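APL1 (Anopheles gambiae, PDB 3O6N) probably acts in a heterodimeric complex with the leucine-rich repeat protein LRIM1 that regulates complement-like immunity in the mosquito. Local coordinates at residues A[37-42]-A[63-69]; A[20-24]-A[47-51]; A[8-12]-A[23-27]. All blocks are in the same frame, centred on the assembly; numbering follows the deposited sequence.

Interaction 1. Residues A[37-42]-A[63-69]; sequences FGFEDI and ALLDSFR
F37 packs its ring against A63 and L64 at the start of helix 63-67. L64 CD1 sits over one face, 4.1 Å from the centroid of the F37 ring and 19° off its normal, a CH-pi contact displaced toward the rim. Nearer the backbone, F37 CD2 comes to 3.6 Å from L64 CA, while A63 CB touches the same ring carbon. F68 meets the loop in another way. Its ring presents an edge, with CE2 lying 3.6 Å from G38 N and F37 C also near the ring plane. The same edge comes close to G38 CA, with F68 CZ and CE2 each 3.6 Å from it, where G38 has a positive phi of 61°. At the far end of the loop I42 uses two branches: CD1 reaches S67 CA at 3.4 Å, and CG2, anti to the backbone N, turns to the aliphatic CD of R69.

Polar links across the gap run through water. One molecule accepts from F37 N and is hydrogen-bonded to S67 OG at 2.7 Å; a second lies between I42 O, at 2.9 Å, and R69 N, from which it accepts. Within 63-69, R69 NE bonds back to D66 O in the last turn of the helix at 2.9 Å, 37° above the carbonyl plane, with the chain extended from CG to NE.

In the fold, this loop and short helix belong to the N-terminal end of the leucine-rich repeat domain. F37 and F68 each meet F23 of strand 21-24 edge-to-face, F37 and L64 pack on F52 of strand 49-53, and G38 is joined by backbone hydrogen bonding to Y10 beside strand 36-37.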
loop_
_atom_site.group_PDB
_atom_site.type_symbol
_atom_site.label_atom_id
_atom_site.label_comp_id
_atom_site.label_asym_id
_atom_site.label_seq_id
_atom_site.Cartn_x
_atom_site.Cartn_y
_atom_site.Cartn_z
ATOM N N PHE A 37 13.035 37.181 7.061
ATOM C CA PHE A 37 11.816 36.594 7.608
ATOM C C PHE A 37 11.565 37.129 9.011
ATOM O O PHE A 37 12.496 37.260 9.802
ATOM C CB PHE A 37 11.927 35.061 7.661
ATOM C CG PHE A 37 11.848 34.398 6.317
ATOM C CD1 PHE A 37 10.621 34.138 5.734
ATOM C CD2 PHE A 37 12.998 34.046 5.632
ATOM C CE1 PHE A 37 10.540 33.533 4.494
ATOM C CE2 PHE A 37 12.925 33.435 4.393
ATOM C CZ PHE A 37 11.693 33.180 3.822
ATOM N N GLY A 38 10.305 37.434 9.311
ATOM C CA GLY A 38 9.916 37.882 10.636
ATOM C C GLY A 38 10.584 39.176 11.069
ATOM O O GLY A 38 10.982 39.995 10.239
ATOM N N PHE A 39 10.702 39.357 12.381
ATOM C CA PHE A 39 11.363 40.527 12.952
ATOM C C PHE A 39 12.859 40.296 13.119
ATOM O O PHE A 39 13.303 39.170 13.335
ATOM C CB PHE A 39 10.748 40.880 14.305
ATOM C CG PHE A 39 9.333 41.371 14.218
ATOM C CD1 PHE A 39 9.064 42.711 13.984
ATOM C CD2 PHE A 39 8.270 40.496 14.372
ATOM C CE1 PHE A 39 7.761 43.166 13.903
ATOM C CE2 PHE A 39 6.966 40.945 14.293
ATOM C CZ PHE A 39 6.710 42.282 14.058
ATOM N N GLU A 40 13.633 41.370 13.027
ATOM C CA GLU A 40 15.072 41.286 13.233
ATOM C C GLU A 40 15.377 40.711 14.611
ATOM O O GLU A 40 16.298 39.912 14.769
ATOM C CB GLU A 40 15.723 42.658 13.076
ATOM C CG GLU A 40 17.218 42.652 13.331
ATOM C CD GLU A 40 17.856 43.990 13.034
ATOM O OE1 GLU A 40 17.480 44.611 12.019
ATOM O OE2 GLU A 40 18.726 44.423 13.818
ATOM N N ASP A 41 14.592 41.116 15.604
ATOM C CA ASP A 41 14.712 40.562 16.947
ATOM C C ASP A 41 14.156 39.140 16.975
ATOM O O ASP A 41 12.943 38.942 16.954
ATOM C CB ASP A 41 13.981 41.447 17.959
ATOM C CG ASP A 41 13.955 40.847 19.355
ATOM O OD1 ASP A 41 14.650 39.836 19.594
ATOM O OD2 ASP A 41 13.242 41.395 20.220
ATOM N N ILE A 42 15.057 38.162 17.025
ATOM C CA ILE A 42 14.698 36.744 16.971
ATOM C C ILE A 42 13.637 36.343 17.991
ATOM O O ILE A 42 12.768 35.514 17.703
ATOM C CB ILE A 42 15.941 35.853 17.186
ATOM C CG1 ILE A 42 16.988 36.128 16.107
ATOM C CG2 ILE A 42 15.554 34.384 17.196
ATOM C CD1 ILE A 42 16.447 36.022 14.713
ATOM N N ALA A 63 17.833 31.627 6.189
ATOM C CA ALA A 63 17.268 32.794 6.861
ATOM C C ALA A 63 15.963 32.494 7.592
ATOM O O ALA A 63 15.654 33.130 8.597
ATOM C CB ALA A 63 17.073 33.936 5.873
ATOM N N LEU A 64 15.197 31.530 7.089
ATOM C CA LEU A 64 13.898 31.220 7.679
ATOM C C LEU A 64 14.029 30.733 9.117
ATOM O O LEU A 64 13.497 31.349 10.037
ATOM C CB LEU A 64 13.147 30.181 6.838
ATOM C CG LEU A 64 11.843 29.658 7.442
ATOM C CD1 LEU A 64 10.860 30.796 7.704
ATOM C CD2 LEU A 64 11.223 28.603 6.537
ATOM N N LEU A 65 14.741 29.624 9.304
ATOM C CA LEU A 65 14.904 29.041 10.632
ATOM C C LEU A 65 16.010 29.711 11.447
ATOM O O LEU A 65 16.137 29.473 12.648
ATOM C CB LEU A 65 15.137 27.531 10.535
ATOM C CG LEU A 65 13.941 26.764 9.970
ATOM C CD1 LEU A 65 14.275 25.289 9.746
ATOM C CD2 LEU A 65 12.724 26.914 10.881
ATOM N N ASP A 66 16.810 30.548 10.796
ATOM C CA ASP A 66 17.768 31.370 11.528
ATOM C C ASP A 66 17.017 32.426 12.335
ATOM O O ASP A 66 17.485 32.865 13.384
ATOM C CB ASP A 66 18.764 32.034 10.575
ATOM C CG ASP A 66 19.887 31.099 10.160
ATOM O OD1 ASP A 66 19.785 29.883 10.430
ATOM O OD2 ASP A 66 20.871 31.582 9.559
ATOM N N SER A 67 15.846 32.816 11.838
ATOM C CA SER A 67 15.023 33.840 12.474
ATOM C C SER A 67 13.901 33.240 13.315
ATOM O O SER A 67 13.521 33.801 14.341
ATOM C CB SER A 67 14.431 34.784 11.427
ATOM O OG SER A 67 15.449 35.506 10.763
ATOM N N PHE A 68 13.365 32.110 12.870
ATOM C CA PHE A 68 12.324 31.412 13.614
ATOM C C PHE A 68 12.893 30.146 14.239
ATOM O O PHE A 68 12.969 29.106 13.589
ATOM C CB PHE A 68 11.147 31.082 12.694
ATOM C CG PHE A 68 10.339 32.284 12.297
ATOM C CD1 PHE A 68 9.060 32.471 12.799
ATOM C CD2 PHE A 68 10.864 33.240 11.440
ATOM C CE1 PHE A 68 8.313 33.585 12.444
ATOM C CE2 PHE A 68 10.124 34.355 11.082
ATOM C CZ PHE A 68 8.848 34.527 11.584
ATOM N N ARG A 69 13.295 30.244 15.504
ATOM C CA ARG A 69 14.029 29.165 16.161
ATOM C C ARG A 69 13.202 28.362 17.166
ATOM O O ARG A 69 13.752 27.580 17.942
ATOM C CB ARG A 69 15.278 29.719 16.850
ATOM C CG ARG A 69 16.214 30.467 15.914
ATOM C CD ARG A 69 17.530 30.786 16.596
ATOM N NE ARG A 69 18.438 31.520 15.722
ATOM C CZ ARG A 69 19.605 32.019 16.114
ATOM N NH1 ARG A 69 20.006 31.861 17.369
ATOM N NH2 ARG A 69 20.371 32.677 15.255
HETATM O O HOH W 1 15.445 36.433 8.203
HETATM O O HOH W 2 12.809 32.706 17.079
#

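Interaction 2. Residues A[20-24]-A[47-51]; sequences DCVFY and QKIVT
V50 CG1 approaches the edge of the F23 ring, 3.8 Å from F23 CE2, while over one face of that ring lies C21 SG, a neighbour within strand 21-24, 3.5 Å above the plane and offset toward the rim. Both contacts lie on the side of the strands where C21 and V50 point, in the first parallel pair of the leucine-rich repeat solenoid: strand 21-24 is outermost in this chain and strand 49-53 follows it. The short segments run at 18° to each other. The F23 ring also meets that of F52, further along strand 49-53.

Beyond the rings, the parallel pairing rests on T51, whose N donates to C21 O and whose O accepts from F23 N at 3.0 Å. The C21 N to I49 O bond is weak. V22 and T51 point the same way to the other face, side by side, with V22 CG2 and T51 CG2 3.6 Å apart.

D20 closes the start of the pair. Its chi1 of 43° sets CG between the backbone N and the carbonyl carbon, turning the carboxylate onto the backbone of 47-51; K48 N makes weak bonds to both oxygens. A water bridges D20 O and Q47 NE2. The shortest of the carboxylate's bonds is I49 N to D20 OD1, 2.8 Å, entering on the syn side 25° out of the carboxylate plane.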
loop_
_atom_site.group_PDB
_atom_site.type_symbol
_atom_site.label_atom_id
_atom_site.label_comp_id
_atom_site.label_asym_id
_atom_site.label_seq_id
_atom_site.Cartn_x
_atom_site.Cartn_y
_atom_site.Cartn_z
ATOM N N ASP A 20 0.338 29.266 13.985
ATOM C CA ASP A 20 0.325 30.656 14.431
ATOM C C ASP A 20 1.173 31.599 13.569
ATOM O O ASP A 20 1.350 32.764 13.917
ATOM C CB ASP A 20 0.720 30.772 15.910
ATOM C CG ASP A 20 1.899 29.894 16.279
ATOM O OD1 ASP A 20 2.635 29.449 15.371
ATOM O OD2 ASP A 20 2.093 29.657 17.491
ATOM N N CYS A 21 1.693 31.099 12.451
ATOM C CA CYS A 21 2.413 31.950 11.504
ATOM C C CYS A 21 2.196 31.531 10.061
ATOM O O CYS A 21 2.700 30.499 9.621
ATOM C CB CYS A 21 3.918 31.991 11.793
ATOM S SG CYS A 21 4.862 32.949 10.548
ATOM N N VAL A 22 1.458 32.350 9.321
ATOM C CA VAL A 22 1.268 32.123 7.898
ATOM C C VAL A 22 1.932 33.226 7.076
ATOM O O VAL A 22 1.556 34.397 7.167
ATOM C CB VAL A 22 -0.231 32.051 7.538
ATOM C CG1 VAL A 22 -0.406 31.770 6.052
ATOM C CG2 VAL A 22 -0.925 30.990 8.377
ATOM N N PHE A 23 2.935 32.845 6.289
ATOM C CA PHE A 23 3.587 33.771 5.371
ATOM C C PHE A 23 2.783 33.837 4.083
ATOM O O PHE A 23 2.259 32.822 3.618
ATOM C CB PHE A 23 5.014 33.319 5.053
ATOM C CG PHE A 23 5.957 33.386 6.222
ATOM C CD1 PHE A 23 6.450 34.602 6.663
ATOM C CD2 PHE A 23 6.372 32.228 6.861
ATOM C CE1 PHE A 23 7.321 34.666 7.732
ATOM C CE2 PHE A 23 7.246 32.284 7.930
ATOM C CZ PHE A 23 7.724 33.505 8.366
ATOM N N TYR A 24 2.690 35.031 3.510
ATOM C CA TYR A 24 1.975 35.229 2.255
ATOM C C TYR A 24 2.879 35.829 1.183
ATOM O O TYR A 24 3.670 36.734 1.458
ATOM C CB TYR A 24 0.763 36.144 2.465
ATOM C CG TYR A 24 -0.521 35.413 2.781
ATOM C CD1 TYR A 24 -1.339 34.938 1.764
ATOM C CD2 TYR A 24 -0.922 35.207 4.095
ATOM C CE1 TYR A 24 -2.518 34.273 2.045
ATOM C CE2 TYR A 24 -2.101 34.542 4.387
ATOM C CZ TYR A 24 -2.894 34.077 3.357
ATOM O OH TYR A 24 -4.067 33.415 3.639
ATOM N N GLN A 47 6.689 31.934 17.023
ATOM C CA GLN A 47 5.641 31.087 16.463
ATOM C C GLN A 47 6.097 29.631 16.343
ATOM O O GLN A 47 7.251 29.351 16.013
ATOM C CB GLN A 47 5.167 31.626 15.110
ATOM C CG GLN A 47 4.353 32.917 15.196
ATOM C CD GLN A 47 5.214 34.166 15.310
ATOM O OE1 GLN A 47 6.403 34.151 14.991
ATOM N NE2 GLN A 47 4.610 35.257 15.765
ATOM N N LYS A 48 5.180 28.709 16.614
ATOM C CA LYS A 48 5.500 27.287 16.641
ATOM C C LYS A 48 4.983 26.546 15.410
ATOM O O LYS A 48 5.482 25.474 15.069
ATOM C CB LYS A 48 4.933 26.643 17.908
ATOM C CG LYS A 48 5.496 27.210 19.201
ATOM C CD LYS A 48 4.907 26.497 20.407
ATOM C CE LYS A 48 5.602 26.912 21.693
ATOM N NZ LYS A 48 5.115 26.121 22.858
ATOM N N ILE A 49 3.978 27.116 14.754
ATOM C CA ILE A 49 3.378 26.488 13.580
ATOM C C ILE A 49 3.558 27.392 12.370
ATOM O O ILE A 49 3.052 28.513 12.339
ATOM C CB ILE A 49 1.875 26.209 13.787
ATOM C CG1 ILE A 49 1.585 25.836 15.245
ATOM C CG2 ILE A 49 1.400 25.120 12.839
ATOM C CD1 ILE A 49 2.279 24.583 15.715
ATOM N N VAL A 50 4.289 26.909 11.373
ATOM C CA VAL A 50 4.643 27.746 10.237
ATOM C C VAL A 50 4.179 27.153 8.917
ATOM O O VAL A 50 4.500 26.012 8.592
ATOM C CB VAL A 50 6.164 27.981 10.163
ATOM C CG1 VAL A 50 6.529 28.685 8.863
ATOM C CG2 VAL A 50 6.630 28.779 11.367
ATOM N N THR A 51 3.424 27.938 8.160
ATOM C CA THR A 51 3.020 27.530 6.825
ATOM C C THR A 51 3.084 28.705 5.857
ATOM O O THR A 51 3.209 29.856 6.270
ATOM C CB THR A 51 1.601 26.926 6.811
ATOM O OG1 THR A 51 1.413 26.201 5.592
ATOM C CG2 THR A 51 0.558 28.019 6.910
HETATM O O HOH W 3 1.638 34.811 15.859
#

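Interaction 3. Residues A[8-12]-A[23-27]; sequences PEYKC and FYDVH
Y10 lays its ring over V26, the main contact between the N-terminal segment 8-12 and the turn leaving strand 21-24, at the N-terminal end of the leucine-rich repeat solenoid. V26 CG2 lies over one face, 3.9 Å from the Y10 ring centroid and 21° off the normal, which makes this a CH-pi contact; CG1 extends it to CD2 and CE2 on one side of the ring. The ring gets there because chi1 of Y10 is -55°, with CG anti to the carbonyl carbon. Its CE1 passes 3.6 Å from D25 O.

F23 is met differently. The carbonyl oxygen of Y10 comes to the edge of that ring, 3.4 Å from F23 CE1, and Y10 CB packs on CD1. C12 SG stands obliquely to the ring, 4.7 Å from the F23 centroid, in a sulfur-aromatic contact.

Further out, several bonds position these groups. The disulfide of C12 with C21 ties segment 8-12 to the strand that carries F23, and backbone bonding of Y10 to Y36 joins the segment to strand 36-37. At the turn, V26 N is bonded to S55 OG and H27 ND1 to T56 OG1. No direct hydrogen bond joins the two segments, but a water near the F23 ring plane does so, donating to K11 O at 2.7 Å and accepting from Y24 N at 2.8 Å.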
loop_
_atom_site.group_PDB
_atom_site.type_symbol
_atom_site.label_atom_id
_atom_site.label_comp_id
_atom_site.label_asym_id
_atom_site.label_seq_id
_atom_site.Cartn_x
_atom_site.Cartn_y
_atom_site.Cartn_z
ATOM N N PRO A 8 13.480 42.147 0.519
ATOM C CA PRO A 8 12.120 41.946 1.026
ATOM C C PRO A 8 12.110 41.415 2.452
ATOM O O PRO A 8 13.017 40.690 2.861
ATOM C CB PRO A 8 11.550 40.874 0.089
ATOM C CG PRO A 8 12.380 40.952 -1.139
ATOM C CD PRO A 8 13.750 41.326 -0.672
ATOM N N GLU A 9 11.070 41.770 3.192
ATOM C CA GLU A 9 10.899 41.312 4.560
ATOM C C GLU A 9 9.522 40.676 4.697
ATOM O O GLU A 9 8.504 41.362 4.635
ATOM C CB GLU A 9 11.054 42.490 5.524
ATOM C CG GLU A 9 10.742 42.177 6.974
ATOM C CD GLU A 9 11.025 43.356 7.887
ATOM O OE1 GLU A 9 10.094 44.142 8.161
ATOM O OE2 GLU A 9 12.181 43.499 8.330
ATOM N N TYR A 10 9.494 39.361 4.872
ATOM C CA TYR A 10 8.234 38.636 4.966
ATOM C C TYR A 10 7.837 38.397 6.421
ATOM O O TYR A 10 8.599 37.819 7.195
ATOM C CB TYR A 10 8.325 37.314 4.205
ATOM C CG TYR A 10 8.740 37.473 2.757
ATOM C CD1 TYR A 10 7.889 38.056 1.829
ATOM C CD2 TYR A 10 9.979 37.025 2.318
ATOM C CE1 TYR A 10 8.264 38.201 0.505
ATOM C CE2 TYR A 10 10.365 37.167 0.998
ATOM C CZ TYR A 10 9.505 37.754 0.096
ATOM O OH TYR A 10 9.890 37.892 -1.220
ATOM N N LYS A 11 6.641 38.849 6.782
ATOM C CA LYS A 11 6.147 38.743 8.149
ATOM C C LYS A 11 4.968 37.781 8.215
ATOM O O LYS A 11 4.298 37.544 7.212
ATOM C CB LYS A 11 5.691 40.114 8.655
ATOM C CG LYS A 11 6.778 41.175 8.719
ATOM C CD LYS A 11 7.649 41.005 9.950
ATOM C CE LYS A 11 8.497 42.240 10.199
ATOM N NZ LYS A 11 7.671 43.437 10.536
ATOM N N CYS A 12 4.711 37.238 9.401
ATOM C CA CYS A 12 3.550 36.377 9.600
ATOM C C CYS A 12 2.268 37.178 9.385
ATOM O O CYS A 12 2.276 38.407 9.458
ATOM C CB CYS A 12 3.557 35.765 11.002
ATOM S SG CYS A 12 5.028 34.787 11.397
ATOM N N PHE A 23 2.935 32.845 6.289
ATOM C CA PHE A 23 3.587 33.771 5.371
ATOM C C PHE A 23 2.783 33.837 4.083
ATOM O O PHE A 23 2.259 32.822 3.618
ATOM C CB PHE A 23 5.014 33.319 5.053
ATOM C CG PHE A 23 5.957 33.386 6.222
ATOM C CD1 PHE A 23 6.450 34.602 6.663
ATOM C CD2 PHE A 23 6.372 32.228 6.861
ATOM C CE1 PHE A 23 7.321 34.666 7.732
ATOM C CE2 PHE A 23 7.246 32.284 7.930
ATOM C CZ PHE A 23 7.724 33.505 8.366
ATOM N N TYR A 24 2.690 35.031 3.510
ATOM C CA TYR A 24 1.975 35.229 2.255
ATOM C C TYR A 24 2.879 35.829 1.183
ATOM O O TYR A 24 3.670 36.734 1.458
ATOM C CB TYR A 24 0.763 36.144 2.465
ATOM C CG TYR A 24 -0.521 35.413 2.781
ATOM C CD1 TYR A 24 -1.339 34.938 1.764
ATOM C CD2 TYR A 24 -0.922 35.207 4.095
ATOM C CE1 TYR A 24 -2.518 34.273 2.045
ATOM C CE2 TYR A 24 -2.101 34.542 4.387
ATOM C CZ TYR A 24 -2.894 34.077 3.357
ATOM O OH TYR A 24 -4.067 33.415 3.639
ATOM N N ASP A 25 2.760 35.308 -0.033
ATOM C CA ASP A 25 3.402 35.902 -1.200
ATOM C C ASP A 25 4.923 35.966 -1.103
ATOM O O ASP A 25 5.537 36.950 -1.517
ATOM C CB ASP A 25 2.832 37.298 -1.455
ATOM C CG ASP A 25 1.329 37.283 -1.629
ATOM O OD1 ASP A 25 0.840 36.521 -2.488
ATOM O OD2 ASP A 25 0.634 38.017 -0.895
ATOM N N VAL A 26 5.527 34.918 -0.554
ATOM C CA VAL A 26 6.978 34.812 -0.536
ATOM C C VAL A 26 7.427 34.286 -1.887
ATOM O O VAL A 26 6.938 33.256 -2.350
ATOM C CB VAL A 26 7.463 33.845 0.549
ATOM C CG1 VAL A 26 8.974 33.693 0.480
ATOM C CG2 VAL A 26 7.022 34.315 1.922
ATOM N N HIS A 27 8.348 34.993 -2.529
ATOM C CA HIS A 27 8.842 34.556 -3.828
ATOM C C HIS A 27 10.358 34.625 -3.917
ATOM O O HIS A 27 10.943 35.695 -4.096
ATOM C CB HIS A 27 8.170 35.341 -4.955
ATOM C CG HIS A 27 6.695 35.104 -5.038
ATOM N ND1 HIS A 27 6.157 33.899 -5.434
ATOM C CD2 HIS A 27 5.645 35.908 -4.750
ATOM C CE1 HIS A 27 4.839 33.974 -5.399
ATOM N NE2 HIS A 27 4.502 35.183 -4.986
HETATM O O HOH W 4 4.288 37.099 4.564
#

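Overall arrangement
The three contacts close the N-terminal end of the solenoid, their centres 11 to 12 Å apart and on the same side of the chain's centre. F23, shared by interactions 2 and 3, is their common point: from interaction 1, F68 CZ comes to 3.6 Å from F23 CZ and L64 CD1 to 3.9 Å from F23 CE2. Interactions 2 and 3 are also joined covalently, C21 SG to C12 SG at 2.0 Å. Interactions 1 and 3 meet where G38 N lies 2.7 Å from Y10 O, a probable hydrogen bond. Along the chain, the segments of interactions 1 and 2 alternate, whereas interaction 3 closes before interaction 1 opens.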